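Extracellular solute-binding protein, family 1 (Bifidobacterium longum subsp. infantis ATCC 15697, PDB 3OMB) probably binds an extracellular solute, perhaps a carbohydrate, for uptake by an ABC transporter, and carries a bound magnesium ion. Local coordinates at residues A[197-202]-A[206-211]; A[219-224]-A[489-494]; A[233-238]-A[247-252]; A[241-246]-A[460-465]. All coordinates share one frame; numbering follows the deposited sequence. Where two conformers were deposited one is given.

Contact 1 holds the magnesium ion at one margin of the molecule, its centre about 28 to 37 Å from those of the other three and about 32 Å from the centre of the chain. It closes first along the sequence. Contact 2 then ties 219-224 to helix 490-500 and encloses contacts 3 and 4, whose segments alternate in the chain. Contacts 3 and 4 lie about 9 Å apart, centre to centre, and touch where Phe248 packs on Val243. Phe221 of contact 2 reaches both, its ring packing against Gly247 and its backbone N hydrogen-bonded to Glu245 O. The long connection between strands 209-211 and 248-251 is thus anchored to C-terminal parts of the chain, remote from the metal.

Contact 1: residues A[197-202]-A[206-211]; sequences TQDPNG and ADEIPM. With MG (magnesium ion), chain B.
Asp199 opens a type I beta turn that ends at Gly202, closed by Gly202 N to Asp199 O at 2.9 Å, and the turn faces 206-211 across a magnesium ion. The ligands Asp199, Asn201, Asn203, Gln205, Asp207 and Glu208, alternating up to Asp207, give a metal-binding loop resembling that of an EF-hand. Asp199 OD1 lies 2.1 Å from the magnesium and Asp207 OD1 2.2 Å from it. Glu208, bent at chi2 (75°), turns its carboxylate onto the ion, OE2 at 2.4 Å and OE1 more distant at 2.7 Å. The carboxylate planes of Asp199 and Glu208 stand 79° apart, so the two acids meet the ion crosswise. Asn201 joins both sides: its OD1 binds the metal, its backbone N donates to the anti side of Glu208 OE2, and ND2 spans both oxygens of Asp207 on their syn sides while also bonding Ala303 O. The other oxygen of Asp199, OD2, accepts from Gly204 N. Pro200 CD packs 3.6 Å from Glu208 OE2, and its ring rests on Trp173 and Leu177 of helix 171-177. A glycine here would probably open a gap beside the Glu208 side chain and leave the turn freer to flex. A water that accepts weakly from Asp199 N donates to Glu208 OE1 at 2.7 Å.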
loop_
_atom_site.group_PDB
_atom_site.type_symbol
_atom_site.label_atom_id
_atom_site.label_comp_id
_atom_site.label_asym_id
_atom_site.label_seq_id
_atom_site.Cartn_x
_atom_site.Cartn_y
_atom_site.Cartn_z
ATOM N N THR A 197 34.079 -1.082 3.360
ATOM C CA THR A 197 35.507 -1.307 3.606
ATOM C C THR A 197 36.026 -0.982 5.018
ATOM O O THR A 197 37.138 -1.376 5.378
ATOM C CB THR A 197 36.368 -0.517 2.601
ATOM O OG1 THR A 197 37.746 -0.783 2.851
ATOM C CG2 THR A 197 36.147 0.968 2.771
ATOM N N GLN A 198 35.241 -0.260 5.809
ATOM C CA GLN A 198 35.721 0.197 7.125
ATOM C C GLN A 198 35.131 -0.549 8.321
ATOM O O GLN A 198 35.197 -0.076 9.453
ATOM C CB GLN A 198 35.539 1.710 7.242
ATOM C CG GLN A 198 36.490 2.515 6.309
ATOM C CD GLN A 198 36.171 4.006 6.326
ATOM O OE1 GLN A 198 35.737 4.551 7.344
ATOM N NE2 GLN A 198 36.357 4.669 5.182
ATOM N N ASP A 199 34.567 -1.728 8.063
ATOM C CA ASP A 199 34.052 -2.581 9.131
ATOM C C ASP A 199 33.234 -1.861 10.247
ATOM O O ASP A 199 33.562 -1.986 11.437
ATOM C CB ASP A 199 35.214 -3.399 9.750
ATOM C CG ASP A 199 34.718 -4.463 10.723
ATOM O OD1 ASP A 199 33.656 -5.108 10.473
ATOM O OD2 ASP A 199 35.392 -4.645 11.743
ATOM N N PRO A 200 32.154 -1.131 9.882
ATOM C CA PRO A 200 31.466 -0.346 10.921
ATOM C C PRO A 200 30.748 -1.149 11.995
ATOM O O PRO A 200 30.478 -0.591 13.061
ATOM C CB PRO A 200 30.455 0.525 10.122
ATOM C CG PRO A 200 30.233 -0.207 8.851
ATOM C CD PRO A 200 31.597 -0.868 8.542
ATOM N N ASN A 201 30.455 -2.437 11.757
ATOM C CA ASN A 201 29.911 -3.283 12.838
ATOM C C ASN A 201 31.010 -3.882 13.755
ATOM O O ASN A 201 30.728 -4.648 14.684
ATOM C CB ASN A 201 28.894 -4.327 12.323
ATOM C CG ASN A 201 29.540 -5.495 11.559
ATOM O OD1 ASN A 201 30.755 -5.724 11.619
ATOM N ND2 ASN A 201 28.716 -6.239 10.842
ATOM N N GLY A 202 32.253 -3.493 13.502
ATOM C CA GLY A 202 33.388 -3.854 14.361
ATOM C C GLY A 202 33.799 -5.324 14.492
ATOM O O GLY A 202 34.622 -5.641 15.323
ATOM N N ALA A 206 34.453 -8.535 6.634
ATOM C CA ALA A 206 33.865 -7.776 5.543
ATOM C C ALA A 206 32.481 -8.354 5.212
ATOM O O ALA A 206 32.231 -8.839 4.118
ATOM C CB ALA A 206 34.797 -7.781 4.315
ATOM N N ASP A 207 31.593 -8.288 6.196
ATOM C CA ASP A 207 30.269 -8.845 6.114
ATOM C C ASP A 207 29.181 -7.789 5.858
ATOM O O ASP A 207 28.053 -8.146 5.577
ATOM C CB ASP A 207 29.929 -9.616 7.412
ATOM C CG ASP A 207 29.955 -8.740 8.677
ATOM O OD1 ASP A 207 30.609 -7.672 8.734
ATOM O OD2 ASP A 207 29.331 -9.152 9.673
ATOM N N GLU A 208 29.510 -6.507 5.995
ATOM C CA GLU A 208 28.531 -5.431 5.776
ATOM C C GLU A 208 27.978 -5.463 4.339
ATOM O O GLU A 208 28.751 -5.521 3.374
ATOM C CB GLU A 208 29.167 -4.066 6.034
ATOM C CG GLU A 208 29.493 -3.713 7.481
ATOM C CD GLU A 208 30.724 -4.418 8.068
ATOM O OE1 GLU A 208 31.511 -5.095 7.363
ATOM O OE2 GLU A 208 30.919 -4.281 9.277
ATOM N N ILE A 209 26.646 -5.439 4.210
ATOM C CA ILE A 209 25.971 -5.205 2.931
ATOM C C ILE A 209 25.678 -3.709 2.913
ATOM O O ILE A 209 24.789 -3.265 3.645
ATOM C CB ILE A 209 24.635 -5.974 2.867
ATOM C CG1 ILE A 209 24.886 -7.476 2.849
ATOM C CG2 ILE A 209 23.817 -5.560 1.631
ATOM C CD1 ILE A 209 23.645 -8.313 3.139
ATOM N N PRO A 210 26.429 -2.917 2.108
ATOM C CA PRO A 210 26.247 -1.458 2.260
ATOM C C PRO A 210 24.799 -1.018 2.018
ATOM O O PRO A 210 24.221 -0.290 2.836
ATOM C CB PRO A 210 27.212 -0.877 1.221
ATOM C CG PRO A 210 28.301 -1.870 1.178
ATOM C CD PRO A 210 27.564 -3.211 1.209
HETATM N N MSE A 211 24.214 -1.475 0.915
HETATM C CA MSE A 211 22.817 -1.180 0.640
HETATM C C MSE A 211 22.185 -2.463 0.129
HETATM O O MSE A 211 22.802 -3.196 -0.668
HETATM C CB MSE A 211 22.683 -0.042 -0.371
HETATM C CG MSE A 211 21.244 0.268 -0.745
HETATM SE SE MSE A 211 21.206 1.742 -2.030
HETATM C CE MSE A 211 19.245 1.978 -2.142
HETATM MG MG MG B . 32.055 -6.294 9.749
HETATM O O HOH W 1 33.736 -4.026 6.153
#

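Contact 2: residues A[219-224]-A[489-494]; sequences SYFTWY and TTMQKT
Met491, a selenomethionine in this crystal, sets its methyl over the face of Phe221 in a Met-aromatic contact. CE stands almost on the ring normal, 9° off it and 3.6 Å from the centroid, so the methyl hydrogens can make a CH-pi interaction with the centre of the ring. The selenium comes in obliquely, 36° from the normal, and is nearest to the rim at CE1, 3.6 Å from SE. The same methyl also abuts the backbone of the loop, with CE 3.6 Å from Tyr220 C, so it touches both the ring face and the Tyr220 carbonyl carbon, which lie in nearly perpendicular directions from it. The side chain of Met491 bends at chi2 (-60°) and then runs straight, CE anti to CB, which carries the methyl away from the helix and across the ring.

Further out, Phe221 is bordered by Phe258, whose ring meets it at about 50°, and by Met227 and Tyr264. Tyr264 also bonds Thr494 OG1 through its hydroxyl, so one residue of helix 262-276 touches both sides of the contact. The contact joins the first turn of helix 490-500 to the loop that follows strand 209-211. Within the helix, Thr490 O takes two donors from opposite faces of its carbonyl plane: Thr494 N at 2.9 Å and Thr494 OG1 at 2.8 Å.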
loop_
_atom_site.group_PDB
_atom_site.type_symbol
_atom_site.label_atom_id
_atom_site.label_comp_id
_atom_site.label_asym_id
_atom_site.label_seq_id
_atom_site.Cartn_x
_atom_site.Cartn_y
_atom_site.Cartn_z
ATOM N N SER A 219 5.351 -7.991 -12.904
ATOM C CA SER A 219 4.207 -7.208 -13.392
ATOM C C SER A 219 3.902 -5.826 -12.739
ATOM O O SER A 219 2.939 -5.146 -13.153
ATOM C CB SER A 219 2.955 -8.086 -13.364
ATOM O OG SER A 219 2.705 -8.482 -12.024
ATOM N N TYR A 220 4.705 -5.408 -11.753
ATOM C CA TYR A 220 4.466 -4.157 -11.033
ATOM C C TYR A 220 5.671 -3.757 -10.173
ATOM O O TYR A 220 6.446 -4.612 -9.761
ATOM C CB TYR A 220 3.202 -4.287 -10.153
ATOM C CG TYR A 220 3.315 -5.354 -9.089
ATOM C CD1 TYR A 220 3.111 -6.695 -9.397
ATOM C CD2 TYR A 220 3.623 -5.021 -7.760
ATOM C CE1 TYR A 220 3.213 -7.690 -8.419
ATOM C CE2 TYR A 220 3.724 -6.013 -6.768
ATOM C CZ TYR A 220 3.524 -7.344 -7.109
ATOM O OH TYR A 220 3.637 -8.337 -6.144
ATOM N N PHE A 221 5.834 -2.459 -9.904
ATOM C CA PHE A 221 6.798 -2.019 -8.898
ATOM C C PHE A 221 6.243 -2.225 -7.477
ATOM O O PHE A 221 5.113 -1.855 -7.187
ATOM C CB PHE A 221 7.249 -0.584 -9.157
ATOM C CG PHE A 221 7.909 -0.411 -10.488
ATOM C CD1 PHE A 221 9.230 -0.823 -10.674
ATOM C CD2 PHE A 221 7.202 0.131 -11.568
ATOM C CE1 PHE A 221 9.865 -0.684 -11.922
ATOM C CE2 PHE A 221 7.812 0.266 -12.837
ATOM C CZ PHE A 221 9.154 -0.140 -13.011
ATOM N N THR A 222 7.051 -2.836 -6.615
ATOM C CA THR A 222 6.593 -3.286 -5.303
ATOM C C THR A 222 6.770 -2.216 -4.215
ATOM O O THR A 222 7.433 -1.181 -4.405
ATOM C CB THR A 222 7.433 -4.500 -4.811
ATOM O OG1 THR A 222 8.792 -4.071 -4.602
ATOM C CG2 THR A 222 7.439 -5.609 -5.822
ATOM N N TRP A 223 6.204 -2.509 -3.055
ATOM C CA TRP A 223 6.564 -1.792 -1.843
ATOM C C TRP A 223 8.075 -1.893 -1.718
ATOM O O TRP A 223 8.663 -2.945 -1.988
ATOM C CB TRP A 223 5.873 -2.396 -0.613
ATOM C CG TRP A 223 4.456 -1.950 -0.461
ATOM C CD1 TRP A 223 3.451 -2.106 -1.381
ATOM C CD2 TRP A 223 3.862 -1.284 0.673
ATOM N NE1 TRP A 223 2.287 -1.587 -0.888
ATOM C CE2 TRP A 223 2.504 -1.077 0.364
ATOM C CE3 TRP A 223 4.348 -0.847 1.913
ATOM C CZ2 TRP A 223 1.612 -0.434 1.245
ATOM C CZ3 TRP A 223 3.463 -0.209 2.792
ATOM C CH2 TRP A 223 2.107 -0.000 2.442
ATOM N N TYR A 224 8.684 -0.772 -1.354
ATOM C CA TYR A 224 10.093 -0.715 -1.036
ATOM C C TYR A 224 10.939 -0.977 -2.287
ATOM O O TYR A 224 12.105 -1.364 -2.177
ATOM C CB TYR A 224 10.463 -1.634 0.159
ATOM C CG TYR A 224 9.453 -1.623 1.305
ATOM C CD1 TYR A 224 8.993 -0.408 1.860
ATOM C CD2 TYR A 224 8.973 -2.819 1.855
ATOM C CE1 TYR A 224 8.061 -0.386 2.898
ATOM C CE2 TYR A 224 8.025 -2.808 2.921
ATOM C CZ TYR A 224 7.595 -1.581 3.424
ATOM O OH TYR A 224 6.684 -1.525 4.444
ATOM N N THR A 489 8.926 -8.098 -20.746
ATOM C CA THR A 489 10.391 -8.127 -20.560
ATOM C C THR A 489 11.005 -6.907 -19.833
ATOM O O THR A 489 12.219 -6.886 -19.595
ATOM C CB THR A 489 11.171 -8.298 -21.907
ATOM O OG1 THR A 489 10.948 -7.158 -22.750
ATOM C CG2 THR A 489 10.784 -9.603 -22.664
ATOM N N THR A 490 10.186 -5.908 -19.497
ATOM C CA THR A 490 10.686 -4.677 -18.870
ATOM C C THR A 490 11.428 -4.889 -17.537
ATOM O O THR A 490 12.522 -4.348 -17.365
ATOM C CB THR A 490 9.596 -3.601 -18.749
ATOM O OG1 THR A 490 9.080 -3.312 -20.055
ATOM C CG2 THR A 490 10.155 -2.296 -18.160
HETATM N N MSE A 491 10.857 -5.654 -16.603
HETATM C CA MSE A 491 11.554 -5.870 -15.325
HETATM C C MSE A 491 12.819 -6.690 -15.526
HETATM O O MSE A 491 13.839 -6.420 -14.920
HETATM C CB MSE A 491 10.663 -6.579 -14.310
HETATM C CG MSE A 491 9.413 -5.816 -14.004
HETATM SE SE MSE A 491 9.782 -4.062 -13.259
HETATM C CE MSE A 491 7.898 -3.596 -12.941
ATOM N N GLN A 492 12.738 -7.677 -16.411
ATOM C CA GLN A 492 13.855 -8.553 -16.691
ATOM C C GLN A 492 15.001 -7.716 -17.269
ATOM O O GLN A 492 16.128 -7.812 -16.807
ATOM C CB GLN A 492 13.411 -9.654 -17.661
ATOM C CG GLN A 492 12.328 -10.631 -17.103
ATOM C CD GLN A 492 10.995 -9.955 -16.658
ATOM O OE1 GLN A 492 10.410 -9.133 -17.378
ATOM N NE2 GLN A 492 10.520 -10.322 -15.453
ATOM N N LYS A 493 14.698 -6.882 -18.261
ATOM C CA LYS A 493 15.692 -6.008 -18.869
ATOM C C LYS A 493 16.241 -4.986 -17.878
ATOM O O LYS A 493 17.439 -4.689 -17.896
ATOM C CB LYS A 493 15.102 -5.284 -20.093
ATOM C CG LYS A 493 14.884 -6.211 -21.283
ATOM C CD LYS A 493 14.598 -5.486 -22.595
ATOM C CE LYS A 493 15.830 -4.727 -23.150
ATOM N NZ LYS A 493 17.144 -5.464 -23.060
ATOM N N THR A 494 15.358 -4.438 -17.039
ATOM C CA THR A 494 15.753 -3.490 -15.996
ATOM C C THR A 494 16.775 -4.132 -15.045
ATOM O O THR A 494 17.834 -3.542 -14.773
ATOM C CB THR A 494 14.524 -2.937 -15.196
ATOM O OG1 THR A 494 13.694 -2.150 -16.071
ATOM C CG2 THR A 494 14.964 -2.017 -14.052
#

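Contact 3: residues A[233-238]-A[247-252]; sequences TGIVTG and GFYAKN
Ile235 and Tyr249 cross at about a right angle, the branched aliphatic chain lying over one face of the phenol ring. Tyr249 belongs to the beta hairpin of strands 248-251 and 254-257, while 233-238 is irregular and passes obliquely beside the first strand, Val236 nearest to Tyr249, at a distance spanned by water. Ile235 CG2, 3.6 Å above the ring plane and offset toward the rim, forms a CH-pi contact; its nearest ring atom is Tyr249 CG. The other branch continues along the same face, so that Ile235 CD1 reaches Tyr249 CZ at 3.7 Å. Two features place the pair: Tyr249 CG sits between the backbone N and carbonyl carbon (chi1 73°), and Ile235 keeps CG2 anti to its own N. Replaced by an alanine, Tyr249 would probably leave the isoleucine branches facing a gap, the hairpin losing its aromatic cover over the loop.

Two waters stand in for direct backbone pairing beside the ring. One accepts from Val236 N and donates to Ala250 O at 2.7 Å; the other accepts from Ala250 N and probably donates to Val236 O. Elsewhere, Val236 packs on Val341 and Phe455, and Ile235 touches Glu263 of helix 262-276. At the end of the strand Lys251, its chain bent at chi2 and chi3, brings NZ to Gly234 O in a weak hydrogen bond of 3.5 Å and to a water at 2.9 Å, which in turn donates to Thr233 O.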
loop_
_atom_site.group_PDB
_atom_site.type_symbol
_atom_site.label_atom_id
_atom_site.label_comp_id
_atom_site.label_asym_id
_atom_site.label_seq_id
_atom_site.Cartn_x
_atom_site.Cartn_y
_atom_site.Cartn_z
ATOM N N THR A 233 15.251 12.128 -8.543
ATOM C CA THR A 233 15.344 12.781 -9.848
ATOM C C THR A 233 14.219 13.771 -10.032
ATOM O O THR A 233 14.108 14.399 -11.078
ATOM C CB THR A 233 15.272 11.751 -11.000
ATOM O OG1 THR A 233 13.958 11.176 -11.052
ATOM C CG2 THR A 233 16.305 10.639 -10.795
ATOM N N GLY A 234 13.348 13.877 -9.041
ATOM C CA GLY A 234 12.216 14.819 -9.155
ATOM C C GLY A 234 10.900 14.194 -9.615
ATOM O O GLY A 234 9.904 14.912 -9.807
ATOM N N ILE A 235 10.877 12.872 -9.795
ATOM C CA ILE A 235 9.621 12.185 -10.155
ATOM C C ILE A 235 9.001 11.598 -8.884
ATOM O O ILE A 235 9.666 10.819 -8.190
ATOM C CB ILE A 235 9.845 11.055 -11.178
ATOM C CG1 ILE A 235 10.171 11.641 -12.565
ATOM C CG2 ILE A 235 8.630 10.165 -11.258
ATOM C CD1 ILE A 235 10.681 10.564 -13.579
ATOM N N VAL A 236 7.751 11.972 -8.579
ATOM C CA VAL A 236 7.055 11.474 -7.386
ATOM C C VAL A 236 6.494 10.075 -7.623
ATOM O O VAL A 236 5.672 9.874 -8.540
ATOM C CB VAL A 236 5.864 12.366 -6.977
ATOM C CG1 VAL A 236 5.161 11.782 -5.736
ATOM C CG2 VAL A 236 6.304 13.782 -6.713
ATOM N N THR A 237 6.915 9.118 -6.790
ATOM C CA THR A 237 6.363 7.755 -6.820
ATOM C C THR A 237 5.107 7.605 -5.934
ATOM O O THR A 237 4.840 8.439 -5.059
ATOM C CB THR A 237 7.440 6.716 -6.407
ATOM O OG1 THR A 237 7.846 6.970 -5.059
ATOM C CG2 THR A 237 8.690 6.819 -7.339
ATOM N N GLY A 238 4.321 6.553 -6.168
ATOM C CA GLY A 238 3.245 6.211 -5.224
ATOM C C GLY A 238 3.095 4.718 -5.133
ATOM O O GLY A 238 2.128 4.155 -5.644
ATOM N N GLY A 247 4.198 2.159 -13.469
ATOM C CA GLY A 247 5.220 2.977 -14.096
ATOM C C GLY A 247 4.741 4.332 -14.582
ATOM O O GLY A 247 5.442 4.985 -15.335
ATOM N N PHE A 248 3.572 4.769 -14.136
ATOM C CA PHE A 248 3.074 6.089 -14.515
ATOM C C PHE A 248 3.295 7.143 -13.426
ATOM O O PHE A 248 3.393 6.827 -12.235
ATOM C CB PHE A 248 1.599 6.010 -14.944
ATOM C CG PHE A 248 1.380 5.076 -16.105
ATOM C CD1 PHE A 248 1.567 5.517 -17.422
ATOM C CD2 PHE A 248 1.076 3.740 -15.887
ATOM C CE1 PHE A 248 1.410 4.627 -18.494
ATOM C CE2 PHE A 248 0.925 2.863 -16.938
ATOM C CZ PHE A 248 1.088 3.301 -18.244
ATOM N N TYR A 249 3.395 8.399 -13.856
ATOM C CA TYR A 249 3.501 9.503 -12.932
ATOM C C TYR A 249 2.905 10.747 -13.574
ATOM O O TYR A 249 2.521 10.707 -14.746
ATOM C CB TYR A 249 4.959 9.727 -12.547
ATOM C CG TYR A 249 5.852 10.343 -13.608
ATOM C CD1 TYR A 249 6.449 9.549 -14.596
ATOM C CD2 TYR A 249 6.147 11.711 -13.594
ATOM C CE1 TYR A 249 7.314 10.096 -15.535
ATOM C CE2 TYR A 249 7.013 12.264 -14.539
ATOM C CZ TYR A 249 7.597 11.444 -15.494
ATOM O OH TYR A 249 8.432 11.996 -16.438
ATOM N N ALA A 250 2.806 11.839 -12.814
ATOM C CA ALA A 250 2.396 13.128 -13.381
ATOM C C ALA A 250 3.310 14.261 -12.943
ATOM O O ALA A 250 3.902 14.242 -11.856
ATOM C CB ALA A 250 0.945 13.447 -13.031
ATOM N N LYS A 251 3.429 15.255 -13.805
ATOM C CA LYS A 251 4.110 16.490 -13.443
ATOM C C LYS A 251 3.445 17.615 -14.222
ATOM O O LYS A 251 3.153 17.464 -15.410
ATOM C CB LYS A 251 5.632 16.388 -13.675
ATOM C CG LYS A 251 6.394 17.609 -13.170
ATOM C CD LYS A 251 7.796 17.332 -12.561
ATOM C CE LYS A 251 8.589 16.252 -13.282
ATOM N NZ LYS A 251 10.033 16.385 -12.947
ATOM N N ASN A 252 3.142 18.710 -13.524
ATOM C CA ASN A 252 2.470 19.869 -14.119
ATOM C C ASN A 252 1.186 19.505 -14.847
ATOM O O ASN A 252 0.853 20.101 -15.870
ATOM C CB ASN A 252 3.408 20.596 -15.072
ATOM C CG ASN A 252 4.737 20.896 -14.439
ATOM O OD1 ASN A 252 5.764 20.317 -14.820
ATOM N ND2 ASN A 252 4.731 21.765 -13.448
HETATM O O HOH W 2 12.510 14.916 -13.192
HETATM O O HOH W 3 3.743 11.365 -9.918
HETATM O O HOH W 4 6.059 13.991 -10.258
#

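Contact 4: residues A[241-246]-A[460-465]; sequences KGVSEY and DYIPDY
Val243 holds CG1 between its backbone N and carbonyl carbon (chi1 63°), and Ile462 holds CG2 anti to its own N; these torsions bring the two methyls together at 3.5 Å, CG1 against CG2. The contact packs a 3-10 turn, which includes 243-246, onto the irregular loop between helices 436-452 and 473-486. The two side chains cross at about a right angle, with Ile462 CD1 also resting 3.8 Å from Val243 CG1. Trp526 and Tyr530 of helix 519-534 touch Val243 and Ile462 respectively, and Phe248 and Ala250 of strand 248-251 lie against the same pair.

A polar layer borders this apolar patch. Lys241 runs extended as far as CE and bends at its last torsion (chi4 -72°); NZ stays 4.1 Å from Asp464 OD2, beyond a salt bridge. A water bridges the charges instead, accepting from Lys241 NZ and probably donating to Asp464 OD2 at 2.6 Å; NZ has a weak bond to Leu349 O as well. A second water accepts from Lys241 N and donates to Tyr461 OH. That hydroxyl fixes the other carboxylate oxygen, giving its proton to the syn lone pair of Asp464 OD1 with OH 2.9 Å away.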
loop_
_atom_site.group_PDB
_atom_site.type_symbol
_atom_site.label_atom_id
_atom_site.label_comp_id
_atom_site.label_asym_id
_atom_site.label_seq_id
_atom_site.Cartn_x
_atom_site.Cartn_y
_atom_site.Cartn_z
ATOM N N LYS A 241 0.017 1.708 -3.551
ATOM C CA LYS A 241 -1.051 1.136 -4.372
ATOM C C LYS A 241 -1.258 2.056 -5.587
ATOM O O LYS A 241 -0.824 3.214 -5.590
ATOM C CB LYS A 241 -2.366 1.054 -3.573
ATOM C CG LYS A 241 -2.755 2.385 -2.911
ATOM C CD LYS A 241 -4.045 2.275 -2.117
ATOM C CE LYS A 241 -4.384 3.591 -1.435
ATOM N NZ LYS A 241 -3.444 3.868 -0.275
ATOM N N GLY A 242 -1.914 1.523 -6.610
ATOM C CA GLY A 242 -2.397 2.324 -7.716
ATOM C C GLY A 242 -1.430 2.482 -8.859
ATOM O O GLY A 242 -0.505 1.712 -9.028
ATOM N N VAL A 243 -1.652 3.524 -9.623
ATOM C CA VAL A 243 -1.075 3.699 -10.947
ATOM C C VAL A 243 0.468 3.675 -11.029
ATOM O O VAL A 243 1.025 3.128 -11.984
ATOM C CB VAL A 243 -1.680 4.989 -11.601
ATOM C CG1 VAL A 243 -1.310 6.232 -10.783
ATOM C CG2 VAL A 243 -1.248 5.140 -13.016
ATOM N N SER A 244 1.167 4.245 -10.054
ATOM C CA SER A 244 2.617 4.329 -10.202
ATOM C C SER A 244 3.320 2.982 -10.107
ATOM O O SER A 244 4.458 2.854 -10.536
ATOM C CB SER A 244 3.238 5.346 -9.247
ATOM O OG SER A 244 3.176 4.882 -7.935
ATOM N N GLU A 245 2.636 1.963 -9.598
ATOM C CA GLU A 245 3.211 0.626 -9.602
ATOM C C GLU A 245 3.232 0.017 -11.023
ATOM O O GLU A 245 3.921 -0.957 -11.255
ATOM C CB GLU A 245 2.580 -0.290 -8.523
ATOM C CG GLU A 245 1.175 -0.716 -8.765
ATOM C CD GLU A 245 0.486 -1.348 -7.521
ATOM O OE1 GLU A 245 0.984 -1.225 -6.353
ATOM O OE2 GLU A 245 -0.569 -1.978 -7.740
ATOM N N TYR A 246 2.547 0.647 -11.976
ATOM C CA TYR A 246 2.668 0.257 -13.384
ATOM C C TYR A 246 3.575 1.217 -14.160
ATOM O O TYR A 246 3.718 1.104 -15.365
ATOM C CB TYR A 246 1.287 0.144 -14.037
ATOM C CG TYR A 246 0.347 -0.741 -13.248
ATOM C CD1 TYR A 246 0.599 -2.120 -13.103
ATOM C CD2 TYR A 246 -0.769 -0.208 -12.628
ATOM C CE1 TYR A 246 -0.265 -2.948 -12.342
ATOM C CE2 TYR A 246 -1.639 -1.006 -11.896
ATOM C CZ TYR A 246 -1.380 -2.370 -11.751
ATOM O OH TYR A 246 -2.241 -3.133 -11.001
ATOM N N ASP A 460 1.189 16.920 -9.624
ATOM C CA ASP A 460 2.454 16.165 -9.668
ATOM C C ASP A 460 2.341 14.751 -9.106
ATOM O O ASP A 460 3.350 14.086 -8.818
ATOM C CB ASP A 460 3.543 16.925 -8.910
ATOM C CG ASP A 460 3.729 18.349 -9.412
ATOM O OD1 ASP A 460 3.641 18.592 -10.644
ATOM O OD2 ASP A 460 3.983 19.235 -8.566
ATOM N N TYR A 461 1.112 14.285 -8.944
ATOM C CA TYR A 461 0.840 12.972 -8.369
ATOM C C TYR A 461 -0.523 12.583 -8.894
ATOM O O TYR A 461 -1.465 13.365 -8.798
ATOM C CB TYR A 461 0.789 13.047 -6.844
ATOM C CG TYR A 461 0.579 11.690 -6.176
ATOM C CD1 TYR A 461 -0.686 11.300 -5.693
ATOM C CD2 TYR A 461 1.634 10.800 -6.029
ATOM C CE1 TYR A 461 -0.873 10.074 -5.078
ATOM C CE2 TYR A 461 1.448 9.564 -5.416
ATOM C CZ TYR A 461 0.198 9.207 -4.948
ATOM O OH TYR A 461 0.028 7.975 -4.342
ATOM N N ILE A 462 -0.636 11.391 -9.460
ATOM C CA ILE A 462 -1.937 10.901 -9.909
ATOM C C ILE A 462 -2.695 10.380 -8.686
ATOM O O ILE A 462 -2.288 9.373 -8.105
ATOM C CB ILE A 462 -1.773 9.776 -10.938
ATOM C CG1 ILE A 462 -1.030 10.288 -12.174
ATOM C CG2 ILE A 462 -3.141 9.169 -11.307
ATOM C CD1 ILE A 462 -0.427 9.149 -13.057
ATOM N N PRO A 463 -3.791 11.060 -8.285
ATOM C CA PRO A 463 -4.359 10.684 -6.988
ATOM C C PRO A 463 -4.925 9.262 -6.916
ATOM O O PRO A 463 -5.235 8.643 -7.940
ATOM C CB PRO A 463 -5.446 11.756 -6.748
ATOM C CG PRO A 463 -4.985 12.942 -7.571
ATOM C CD PRO A 463 -4.432 12.282 -8.824
ATOM N N ASP A 464 -5.058 8.773 -5.682
ATOM C CA ASP A 464 -5.349 7.380 -5.409
ATOM C C ASP A 464 -6.750 6.991 -5.877
ATOM O O ASP A 464 -7.049 5.800 -6.114
ATOM C CB ASP A 464 -5.160 7.112 -3.913
ATOM C CG ASP A 464 -3.694 7.282 -3.455
ATOM O OD1 ASP A 464 -2.770 7.243 -4.305
ATOM O OD2 ASP A 464 -3.457 7.442 -2.235
ATOM N N TYR A 465 -7.615 7.989 -6.033
ATOM C CA TYR A 465 -8.946 7.699 -6.562
ATOM C C TYR A 465 -8.976 7.537 -8.087
ATOM O O TYR A 465 -10.036 7.250 -8.653
ATOM C CB TYR A 465 -9.958 8.742 -6.112
ATOM C CG TYR A 465 -9.496 10.161 -6.226
ATOM C CD1 TYR A 465 -9.601 10.850 -7.435
ATOM C CD2 TYR A 465 -8.968 10.833 -5.110
ATOM C CE1 TYR A 465 -9.198 12.183 -7.536
ATOM C CE2 TYR A 465 -8.576 12.158 -5.192
ATOM C CZ TYR A 465 -8.698 12.826 -6.409
ATOM O OH TYR A 465 -8.289 14.128 -6.504
HETATM O O HOH W 5 -1.694 5.650 -1.696
HETATM O O HOH W 6 0.005 4.809 -3.460
#